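Local atomic coordinates of secreted hemophore CSA2 (Candida albicans, PDB entry 4Y7S), a protein that binds heme as a secreted hemophore and takes part in the use of iron from human hemoglobin during hyphal growth. Residues S39-P44 and P55-A60; C50-P55 and A88-P93; C64-C69 and D106-A111. All blocks are in the same frame, centred on the assembly; numbering follows the deposited sequence.

Interaction 1: residues S39-P44 and P55-A60; sequences SSTPCP and PNFTGA. With HEB (heme b/c), chain D.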
loop_
_atom_site.group_PDB
_atom_site.type_symbol
_atom_site.label_atom_id
_atom_site.label_comp_id
_atom_site.label_asym_id
_atom_site.label_seq_id
_atom_site.Cartn_x
_atom_site.Cartn_y
_atom_site.Cartn_z
ATOM N N SER A 39 -8.423 -11.164 -2.222
ATOM C CA SER A 39 -9.512 -10.406 -2.826
ATOM C C SER A 39 -9.351 -8.879 -2.727
ATOM O O SER A 39 -9.933 -8.147 -3.519
ATOM C CB SER A 39 -10.833 -10.843 -2.182
ATOM O OG SER A 39 -10.848 -10.541 -0.794
ATOM N N SER A 40 -8.548 -8.402 -1.778
ATOM C CA SER A 40 -8.300 -6.966 -1.632
ATOM C C SER A 40 -7.058 -6.537 -2.419
ATOM O O SER A 40 -6.571 -5.413 -2.262
ATOM C CB SER A 40 -8.131 -6.595 -0.159
ATOM O OG SER A 40 -9.336 -6.798 0.556
ATOM N N THR A 41 -6.563 -7.423 -3.279
ATOM C CA THR A 41 -5.404 -7.106 -4.109
ATOM C C THR A 41 -5.823 -6.996 -5.571
ATOM O O THR A 41 -6.889 -7.471 -5.957
ATOM C CB THR A 41 -4.289 -8.166 -4.023
ATOM O OG1 THR A 41 -4.664 -9.321 -4.781
ATOM C CG2 THR A 41 -4.004 -8.583 -2.596
ATOM N N PRO A 42 -4.984 -6.348 -6.386
ATOM C CA PRO A 42 -5.168 -6.355 -7.843
ATOM C C PRO A 42 -4.561 -7.602 -8.503
ATOM O O PRO A 42 -4.407 -7.622 -9.716
ATOM C CB PRO A 42 -4.409 -5.110 -8.280
ATOM C CG PRO A 42 -3.247 -5.040 -7.267
ATOM C CD PRO A 42 -3.828 -5.526 -5.974
ATOM N N CYS A 43 -4.185 -8.599 -7.701
ATOM C CA CYS A 43 -3.445 -9.768 -8.201
ATOM C C CYS A 43 -4.353 -10.884 -8.671
ATOM O O CYS A 43 -5.292 -11.245 -7.950
ATOM C CB CYS A 43 -2.554 -10.357 -7.108
ATOM S SG CYS A 43 -1.377 -9.250 -6.317
ATOM N N PRO A 44 -4.050 -11.482 -9.834
ATOM C CA PRO A 44 -4.640 -12.805 -10.003
ATOM C C PRO A 44 -4.239 -13.680 -8.834
ATOM O O PRO A 44 -3.097 -13.584 -8.385
ATOM C CB PRO A 44 -4.031 -13.308 -11.320
ATOM C CG PRO A 44 -3.584 -12.096 -12.026
ATOM C CD PRO A 44 -3.153 -11.135 -10.951
ATOM N N PRO A 55 1.639 -4.618 -0.478
ATOM C CA PRO A 55 1.861 -4.592 0.971
ATOM C C PRO A 55 0.627 -4.829 1.819
ATOM O O PRO A 55 0.788 -5.300 2.936
ATOM C CB PRO A 55 2.436 -3.191 1.222
ATOM C CG PRO A 55 2.132 -2.406 0.030
ATOM C CD PRO A 55 2.063 -3.358 -1.116
ATOM N N ASN A 56 -0.574 -4.541 1.323
ATOM C CA ASN A 56 -1.764 -4.858 2.100
ATOM C C ASN A 56 -1.864 -6.378 2.287
ATOM O O ASN A 56 -2.371 -6.851 3.291
ATOM C CB ASN A 56 -3.035 -4.350 1.420
ATOM C CG ASN A 56 -4.239 -4.408 2.338
ATOM O OD1 ASN A 56 -4.161 -3.992 3.496
ATOM N ND2 ASN A 56 -5.354 -4.935 1.836
ATOM N N PHE A 57 -1.364 -7.131 1.318
ATOM C CA PHE A 57 -1.329 -8.586 1.429
ATOM C C PHE A 57 -0.111 -9.077 2.237
ATOM O O PHE A 57 -0.261 -9.815 3.216
ATOM C CB PHE A 57 -1.326 -9.228 0.037
ATOM C CG PHE A 57 -1.344 -10.727 0.073
ATOM C CD1 PHE A 57 -2.551 -11.421 0.217
ATOM C CD2 PHE A 57 -0.170 -11.446 -0.003
ATOM C CE1 PHE A 57 -2.575 -12.815 0.262
ATOM C CE2 PHE A 57 -0.188 -12.848 0.051
ATOM C CZ PHE A 57 -1.393 -13.525 0.183
ATOM N N THR A 58 1.095 -8.672 1.844
ATOM C CA THR A 58 2.292 -9.160 2.527
ATOM C C THR A 58 2.311 -8.709 3.984
ATOM O O THR A 58 2.835 -9.404 4.840
ATOM C CB THR A 58 3.586 -8.681 1.857
ATOM O OG1 THR A 58 3.701 -7.269 2.007
ATOM C CG2 THR A 58 3.621 -9.070 0.376
ATOM N N GLY A 59 1.784 -7.522 4.249
ATOM C CA GLY A 59 1.775 -6.976 5.601
ATOM C C GLY A 59 0.843 -7.771 6.502
ATOM O O GLY A 59 1.121 -7.994 7.681
ATOM N N ALA A 60 -0.279 -8.204 5.938
ATOM C CA ALA A 60 -1.211 -9.022 6.697
ATOM C C ALA A 60 -0.561 -10.359 7.027
ATOM O O ALA A 60 -0.647 -10.828 8.162
ATOM C CB ALA A 60 -2.516 -9.238 5.917
HETATM FE FE HEB D . 1.458 -10.269 -12.441
HETATM C CHA HEB D . 0.120 -12.005 -15.090
HETATM C CHB HEB D . 4.389 -12.055 -12.814
HETATM C CHC HEB D . 3.138 -8.019 -10.434
HETATM C CHD HEB D . -1.190 -8.122 -12.425
HETATM N NA HEB D . 2.148 -11.753 -13.745
HETATM C C1A HEB D . 1.399 -12.356 -14.723
HETATM C C2A HEB D . 2.193 -13.405 -15.315
HETATM C C3A HEB D . 3.376 -13.420 -14.691
HETATM C C4A HEB D . 3.370 -12.375 -13.686
HETATM C CMA HEB D . 4.579 -14.359 -14.950
HETATM C CAA HEB D . 1.724 -14.324 -16.474
HETATM C CBA HEB D . 2.396 -13.859 -17.766
HETATM C CGA HEB D . 2.082 -14.796 -18.909
HETATM O O1A HEB D . 2.927 -14.933 -19.831
HETATM O O2A HEB D . 0.992 -15.406 -18.911
HETATM N NB HEB D . 3.357 -10.056 -11.826
HETATM C C1B HEB D . 4.407 -10.943 -11.994
HETATM C C2B HEB D . 5.516 -10.503 -11.167
HETATM C C3B HEB D . 5.129 -9.400 -10.525
HETATM C C4B HEB D . 3.797 -9.109 -10.920
HETATM C CMB HEB D . 6.880 -11.206 -11.039
HETATM C CAB HEB D . 5.870 -8.494 -9.524
HETATM C CBB HEB D . 7.192 -8.469 -9.436
HETATM N NC HEB D . 1.089 -8.402 -11.621
HETATM C C1C HEB D . 1.864 -7.696 -10.745
HETATM C C2C HEB D . 1.123 -6.571 -10.203
HETATM C C3C HEB D . -0.089 -6.623 -10.759
HETATM C C4C HEB D . -0.122 -7.762 -11.657
HETATM C CMC HEB D . 1.709 -5.577 -9.164
HETATM C CAC HEB D . -1.304 -5.695 -10.580
HETATM C CBC HEB D . -1.200 -4.532 -9.945
HETATM N ND HEB D . -0.234 -10.063 -13.606
HETATM C C1D HEB D . -1.238 -9.143 -13.343
HETATM C C2D HEB D . -2.386 -9.448 -14.158
HETATM C C3D HEB D . -1.971 -10.650 -14.998
HETATM C C4D HEB D . -0.629 -10.966 -14.583
HETATM C CMD HEB D . -3.728 -8.691 -14.185
HETATM C CAD HEB D . -2.828 -11.414 -16.023
HETATM C CBD HEB D . -2.700 -10.861 -17.433
HETATM C CGD HEB D . -3.810 -11.459 -18.266
HETATM O O1D HEB D . -4.555 -12.355 -17.762
HETATM O O2D HEB D . -3.953 -11.027 -19.443
#

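Interaction 2: residues C50-P55 and A88-P93; sequences CLCVIP and AGVWDP. With HEB (heme b/c), chain D.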
loop_
_atom_site.group_PDB
_atom_site.type_symbol
_atom_site.label_atom_id
_atom_site.label_comp_id
_atom_site.label_asym_id
_atom_site.label_seq_id
_atom_site.Cartn_x
_atom_site.Cartn_y
_atom_site.Cartn_z
ATOM N N CYS A 50 3.006 -10.936 -7.969
ATOM C CA CYS A 50 2.114 -9.877 -7.514
ATOM C C CYS A 50 1.856 -9.971 -5.994
ATOM O O CYS A 50 1.922 -8.973 -5.283
ATOM C CB CYS A 50 0.798 -9.936 -8.283
ATOM S SG CYS A 50 -0.328 -8.584 -7.922
ATOM N N LEU A 51 1.637 -11.173 -5.484
ATOM C CA LEU A 51 1.340 -11.349 -4.061
ATOM C C LEU A 51 2.577 -11.147 -3.175
ATOM O O LEU A 51 2.465 -11.051 -1.947
ATOM C CB LEU A 51 0.737 -12.733 -3.826
ATOM C CG LEU A 51 -0.625 -12.924 -4.477
ATOM C CD1 LEU A 51 -1.084 -14.363 -4.373
ATOM C CD2 LEU A 51 -1.648 -11.999 -3.886
ATOM N N CYS A 52 3.748 -11.086 -3.801
ATOM C CA CYS A 52 4.993 -10.738 -3.112
ATOM C C CYS A 52 5.204 -9.229 -2.954
ATOM O O CYS A 52 6.042 -8.799 -2.150
ATOM C CB CYS A 52 6.191 -11.315 -3.869
ATOM S SG CYS A 52 6.338 -13.115 -3.769
ATOM N N VAL A 53 4.460 -8.422 -3.706
ATOM C CA VAL A 53 4.734 -6.999 -3.713
ATOM C C VAL A 53 3.564 -6.116 -3.274
ATOM O O VAL A 53 3.734 -4.914 -3.195
ATOM C CB VAL A 53 5.228 -6.510 -5.121
ATOM C CG1 VAL A 53 6.395 -7.357 -5.577
ATOM C CG2 VAL A 53 4.113 -6.509 -6.179
ATOM N N ILE A 54 2.380 -6.674 -3.028
ATOM C CA ILE A 54 1.265 -5.834 -2.591
ATOM C C ILE A 54 1.277 -5.773 -1.057
ATOM O O ILE A 54 0.967 -6.773 -0.410
ATOM C CB ILE A 54 -0.107 -6.355 -3.080
ATOM C CG1 ILE A 54 -0.143 -6.474 -4.614
ATOM C CG2 ILE A 54 -1.224 -5.435 -2.586
ATOM C CD1 ILE A 54 0.075 -5.142 -5.350
ATOM N N PRO A 55 1.639 -4.618 -0.478
ATOM C CA PRO A 55 1.861 -4.592 0.971
ATOM C C PRO A 55 0.627 -4.829 1.819
ATOM O O PRO A 55 0.788 -5.300 2.936
ATOM C CB PRO A 55 2.436 -3.191 1.222
ATOM C CG PRO A 55 2.132 -2.406 0.030
ATOM C CD PRO A 55 2.063 -3.358 -1.116
ATOM N N ALA A 88 10.356 -15.948 -8.354
ATOM C CA ALA A 88 9.268 -15.473 -9.210
ATOM C C ALA A 88 9.699 -14.282 -10.060
ATOM O O ALA A 88 8.969 -13.888 -10.976
ATOM C CB ALA A 88 8.068 -15.097 -8.387
ATOM N N GLY A 89 10.851 -13.697 -9.734
ATOM C CA GLY A 89 11.435 -12.607 -10.509
ATOM C C GLY A 89 11.299 -11.235 -9.862
ATOM O O GLY A 89 11.628 -10.231 -10.467
ATOM N N VAL A 90 10.845 -11.197 -8.619
ATOM C CA VAL A 90 10.682 -9.936 -7.925
ATOM C C VAL A 90 12.047 -9.351 -7.598
ATOM O O VAL A 90 13.006 -10.083 -7.357
ATOM C CB VAL A 90 9.874 -10.102 -6.620
ATOM C CG1 VAL A 90 9.647 -8.765 -5.975
ATOM C CG2 VAL A 90 8.546 -10.758 -6.892
ATOM N N TRP A 91 12.115 -8.023 -7.581
ATOM C CA TRP A 91 13.326 -7.291 -7.214
ATOM C C TRP A 91 13.584 -7.296 -5.711
ATOM O O TRP A 91 12.667 -7.477 -4.906
ATOM C CB TRP A 91 13.226 -5.844 -7.708
ATOM C CG TRP A 91 11.968 -5.165 -7.207
ATOM C CD1 TRP A 91 11.824 -4.424 -6.065
ATOM C CD2 TRP A 91 10.675 -5.199 -7.827
ATOM N NE1 TRP A 91 10.523 -3.991 -5.944
ATOM C CE2 TRP A 91 9.799 -4.450 -7.015
ATOM C CE3 TRP A 91 10.175 -5.788 -8.998
ATOM C CZ2 TRP A 91 8.451 -4.274 -7.333
ATOM C CZ3 TRP A 91 8.836 -5.608 -9.317
ATOM C CH2 TRP A 91 7.990 -4.860 -8.483
ATOM N N ASP A 92 14.852 -7.098 -5.351
ATOM C CA ASP A 92 15.291 -6.888 -3.969
ATOM C C ASP A 92 14.410 -5.799 -3.318
ATOM O O ASP A 92 14.250 -4.725 -3.894
ATOM C CB ASP A 92 16.782 -6.481 -4.006
ATOM C CG ASP A 92 17.413 -6.310 -2.627
ATOM O OD1 ASP A 92 16.699 -6.034 -1.649
ATOM O OD2 ASP A 92 18.654 -6.400 -2.539
ATOM N N PRO A 93 13.864 -6.035 -2.109
ATOM C CA PRO A 93 14.044 -7.110 -1.120
ATOM C C PRO A 93 13.137 -8.333 -1.291
ATOM O O PRO A 93 13.008 -9.108 -0.338
ATOM C CB PRO A 93 13.754 -6.387 0.209
ATOM C CG PRO A 93 12.701 -5.378 -0.150
ATOM C CD PRO A 93 13.032 -4.932 -1.570
HETATM FE FE HEB D . 1.458 -10.269 -12.441
HETATM C CHA HEB D . 0.120 -12.005 -15.090
HETATM C CHB HEB D . 4.389 -12.055 -12.814
HETATM C CHC HEB D . 3.138 -8.019 -10.434
HETATM C CHD HEB D . -1.190 -8.122 -12.425
HETATM N NA HEB D . 2.148 -11.753 -13.745
HETATM C C1A HEB D . 1.399 -12.356 -14.723
HETATM C C2A HEB D . 2.193 -13.405 -15.315
HETATM C C3A HEB D . 3.376 -13.420 -14.691
HETATM C C4A HEB D . 3.370 -12.375 -13.686
HETATM C CMA HEB D . 4.579 -14.359 -14.950
HETATM C CAA HEB D . 1.724 -14.324 -16.474
HETATM C CBA HEB D . 2.396 -13.859 -17.766
HETATM C CGA HEB D . 2.082 -14.796 -18.909
HETATM O O1A HEB D . 2.927 -14.933 -19.831
HETATM O O2A HEB D . 0.992 -15.406 -18.911
HETATM N NB HEB D . 3.357 -10.056 -11.826
HETATM C C1B HEB D . 4.407 -10.943 -11.994
HETATM C C2B HEB D . 5.516 -10.503 -11.167
HETATM C C3B HEB D . 5.129 -9.400 -10.525
HETATM C C4B HEB D . 3.797 -9.109 -10.920
HETATM C CMB HEB D . 6.880 -11.206 -11.039
HETATM C CAB HEB D . 5.870 -8.494 -9.524
HETATM C CBB HEB D . 7.192 -8.469 -9.436
HETATM N NC HEB D . 1.089 -8.402 -11.621
HETATM C C1C HEB D . 1.864 -7.696 -10.745
HETATM C C2C HEB D . 1.123 -6.571 -10.203
HETATM C C3C HEB D . -0.089 -6.623 -10.759
HETATM C C4C HEB D . -0.122 -7.762 -11.657
HETATM C CMC HEB D . 1.709 -5.577 -9.164
HETATM C CAC HEB D . -1.304 -5.695 -10.580
HETATM C CBC HEB D . -1.200 -4.532 -9.945
HETATM N ND HEB D . -0.234 -10.063 -13.606
HETATM C C1D HEB D . -1.238 -9.143 -13.343
HETATM C C2D HEB D . -2.386 -9.448 -14.158
HETATM C C3D HEB D . -1.971 -10.650 -14.998
HETATM C C4D HEB D . -0.629 -10.966 -14.583
HETATM C CMD HEB D . -3.728 -8.691 -14.185
HETATM C CAD HEB D . -2.828 -11.414 -16.023
HETATM C CBD HEB D . -2.700 -10.861 -17.433
HETATM C CGD HEB D . -3.810 -11.459 -18.266
HETATM O O1D HEB D . -4.555 -12.355 -17.762
HETATM O O2D HEB D . -3.953 -11.027 -19.443
#

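Interaction 3: residues C64-C69 and D106-A111; sequences CVASKC and DAAATA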
loop_
_atom_site.group_PDB
_atom_site.type_symbol
_atom_site.label_atom_id
_atom_site.label_comp_id
_atom_site.label_asym_id
_atom_site.label_seq_id
_atom_site.Cartn_x
_atom_site.Cartn_y
_atom_site.Cartn_z
ATOM N N CYS A 64 0.633 -11.568 10.858
ATOM C CA CYS A 64 0.205 -12.848 11.398
ATOM C C CYS A 64 1.408 -13.716 11.827
ATOM O O CYS A 64 1.414 -14.296 12.913
ATOM C CB CYS A 64 -0.655 -13.585 10.362
ATOM S SG CYS A 64 -1.235 -15.245 10.875
ATOM N N VAL A 65 2.438 -13.786 10.985
ATOM C CA VAL A 65 3.616 -14.560 11.337
ATOM C C VAL A 65 4.275 -13.979 12.590
ATOM O O VAL A 65 4.715 -14.729 13.464
ATOM C CB VAL A 65 4.627 -14.610 10.173
ATOM C CG1 VAL A 65 5.987 -15.124 10.633
ATOM C CG2 VAL A 65 4.070 -15.472 9.025
ATOM N N ALA A 66 4.363 -12.656 12.677
ATOM C CA ALA A 66 4.939 -12.020 13.851
ATOM C C ALA A 66 4.151 -12.303 15.127
ATOM O O ALA A 66 4.701 -12.267 16.212
ATOM C CB ALA A 66 5.042 -10.522 13.643
ATOM N N SER A 67 2.863 -12.573 14.990
ATOM C CA SER A 67 2.006 -12.830 16.140
ATOM C C SER A 67 2.060 -14.294 16.547
ATOM O O SER A 67 2.028 -14.625 17.710
ATOM C CB SER A 67 0.565 -12.452 15.814
ATOM O OG SER A 67 0.472 -11.076 15.485
ATOM N N LYS A 68 2.131 -15.158 15.546
ATOM C CA LYS A 68 1.994 -16.598 15.740
ATOM C C LYS A 68 3.319 -17.352 15.849
ATOM O O LYS A 68 3.345 -18.488 16.332
ATOM C CB LYS A 68 1.196 -17.184 14.565
ATOM C CG LYS A 68 -0.213 -16.619 14.362
ATOM C CD LYS A 68 -1.202 -17.067 15.384
ATOM C CE LYS A 68 -2.569 -16.427 15.100
ATOM N NZ LYS A 68 -3.465 -16.537 16.282
ATOM N N CYS A 69 4.407 -16.753 15.363
ATOM C CA CYS A 69 5.727 -17.418 15.307
ATOM C C CYS A 69 6.806 -16.707 16.148
ATOM O O CYS A 69 6.780 -15.484 16.284
ATOM C CB CYS A 69 6.204 -17.511 13.843
ATOM S SG CYS A 69 5.106 -18.456 12.739
ATOM N N ASP A 106 11.331 -8.749 13.044
ATOM C CA ASP A 106 12.641 -8.706 13.691
ATOM C C ASP A 106 12.495 -9.012 15.181
ATOM O O ASP A 106 13.266 -9.799 15.764
ATOM C CB ASP A 106 13.322 -7.337 13.518
ATOM C CG ASP A 106 13.771 -7.066 12.084
ATOM O OD1 ASP A 106 13.736 -8.000 11.253
ATOM O OD2 ASP A 106 14.189 -5.919 11.796
ATOM N N ALA A 107 11.522 -8.355 15.805
ATOM C CA ALA A 107 11.295 -8.530 17.243
ATOM C C ALA A 107 10.875 -9.969 17.571
ATOM O O ALA A 107 11.350 -10.563 18.549
ATOM C CB ALA A 107 10.242 -7.537 17.736
ATOM N N ALA A 108 9.959 -10.513 16.781
ATOM C CA ALA A 108 9.480 -11.876 16.999
ATOM C C ALA A 108 10.612 -12.891 16.866
ATOM O O ALA A 108 10.679 -13.867 17.632
ATOM C CB ALA A 108 8.367 -12.208 16.018
ATOM N N ALA A 109 11.559 -12.607 15.972
ATOM C CA ALA A 109 12.677 -13.517 15.734
ATOM C C ALA A 109 13.697 -13.517 16.869
ATOM O O ALA A 109 14.406 -14.500 17.055
ATOM C CB ALA A 109 13.372 -13.156 14.439
ATOM N N THR A 110 13.782 -12.407 17.601
ATOM C CA THR A 110 14.722 -12.255 18.721
ATOM C C THR A 110 14.111 -12.489 20.095
ATOM O O THR A 110 14.821 -12.405 21.091
ATOM C CB THR A 110 15.378 -10.867 18.739
ATOM O OG1 THR A 110 14.384 -9.859 18.958
ATOM C CG2 THR A 110 16.101 -10.598 17.419
ATOM N N ALA A 111 12.804 -12.729 20.158
ATOM C CA ALA A 111 12.115 -12.958 21.432
ATOM C C ALA A 111 12.837 -13.976 22.326
ATOM O O ALA A 111 13.230 -15.057 21.882
ATOM C CB ALA A 111 10.691 -13.423 21.176
#

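Interaction 1: residues S39-P44 and P55-A60
Thr41 and Phe57 meet through carbon alone: the methyl CG2 of Thr41 lies 3.8 Å from CB of Phe57 and obliquely to its ring, and no hydrogen bond joins the loop 39-44 to the first turns of helix 55-68. The division of labour within Thr41 illustrates how a short side chain can serve two surfaces. With chi1 at 76°, OG1 sits between the backbone N and the carbonyl carbon, where it accepts a bond from the backbone N of Cys43 (3.0 Å, 155° at the hydrogen), an ST turn, and also pairs with the carbonyl O of Thr38. The same rotation places CG2 beside the backbone N and against Phe57. Phe57 holds CG anti to its backbone N (chi1 -178°), which carries the ring off the helix to pack against Thr38 and Leu51 as well. Asn56, one residue earlier, adds a contact of similar size, its ND2 3.8 Å from CB of Ser40. The amide's polar partners lie across a subunit boundary: ND2 bonds to Asp24 of the second subunit, and OD1 weakly to Gln25 of that same chain. Ser40 OG also reaches Asp24 of the second subunit, weakly, so loop and helix share one carboxylate of a neighbour. Further along the loop, CG of Pro42 is 3.4 Å from the vinyl carbon CBC of the heme, and CG of Pro44 is 3.6 Å from the porphyrin atom C2D. With Cys43 tied to Cys50 by a disulfide, the arrangement belongs to the wall of the heme pocket in the disulfide-braced helical basket of the CFEM domain.

Interaction 2: residues C50-P55 and A88-P93
Val53 and Val90 form the tight part of this contact, their CG1 methyls 3.6 Å apart as the two side chains run past each other in opposite directions. Val90 uses both branches: CG1, anti to the backbone N (chi1 -176°), takes Val53, while CG2 lies 3.9 Å from CB of Cys52 and 3.7 Å from the heme vinyl carbon CBB. Val53 likewise divides its methyls, CG2 turning to the heme methyl CMC at 3.9 Å. All three residues are buried, and the packing is wholly apolar. The exposed side is looser. Trp91 touches Val53 through CZ2, 4.1 Å from CG1, and its ring approaches the heme more closely than it does the helix, with CZ3 3.3 Å from CBB. Ala87 of the third subunit packs against both Trp91 and Val53. On the porphyrin itself lies Cys50, whose SG is 3.4 Å from C2C and whose backbone N bonds to OD1 of Asp47, the axial ligand of the iron. Gly89, with positive phi, closes helix 72-87 in a Schellman motif and starts the loop that carries Val90 and Trp91 to helix 48-53, which the Cys52-Cys85 disulfide also fastens to helix 72-87.

Interaction 3: residues C64-C69 and D106-A111
The last turn of helix 55-68 and the last turns of helix 99-110 come together at Ala66 and Ala108, whose CA atoms are only 5.5 Å apart. Such a short separation is a simple case of what small residues permit: no side chain longer than a methyl stands between the backbones. Ala108 points toward the other segment, and its CB is lodged against two carbonyl oxygens, 3.6 Å from Cys69 O and 3.7 Å from Ala66 O. The methyls of Ala66 and Ala108 are farther apart, 4.4 Å between their CB atoms, so the contact is mainly a methyl against backbone, with no hydrogen bond across it. One of those oxygens has a polar partner of its own, since Ala66 O accepts from NH1 of Arg70. At the C-terminal end of the chain, Thr110 turns OG1 back to the carbonyl O of Ala107, 3.1 Å away, with the donor tilted 34° from the carbonyl plane. Leu105 adds contacts to Val65 and Ala66. Helix 72-87 flanks the junction, supplying Val74 to Cys69 and Ala108, Thr75 to Ala109, and Arg78 for a salt bridge with Asp106; the disulfides Cys64-Cys33 and Cys69-Cys29 fasten the end of helix 55-68 and the residue after it to the loop between helices 19-22 and 48-53.

In the fold
From the N terminus, the long loop after helix 19-22 is the first to be anchored: interaction 1 closes a short loop around helix 48-53, bringing 39-44 back onto the start of helix 55-68. Interaction 2 opens within that span and closes beyond helix 72-87, so the two cross; they share Pro55, are bridged by the Cys43-Cys50 disulfide, and both touch the heme and the third subunit. Interaction 3 opens after interaction 1 has closed, crosses interaction 2, and joins the far end of helix 55-68 to the C-terminal helix. Its centre lies about 21 Å from that of interaction 2, and helices 55-68 and 72-87 both run between the two regions.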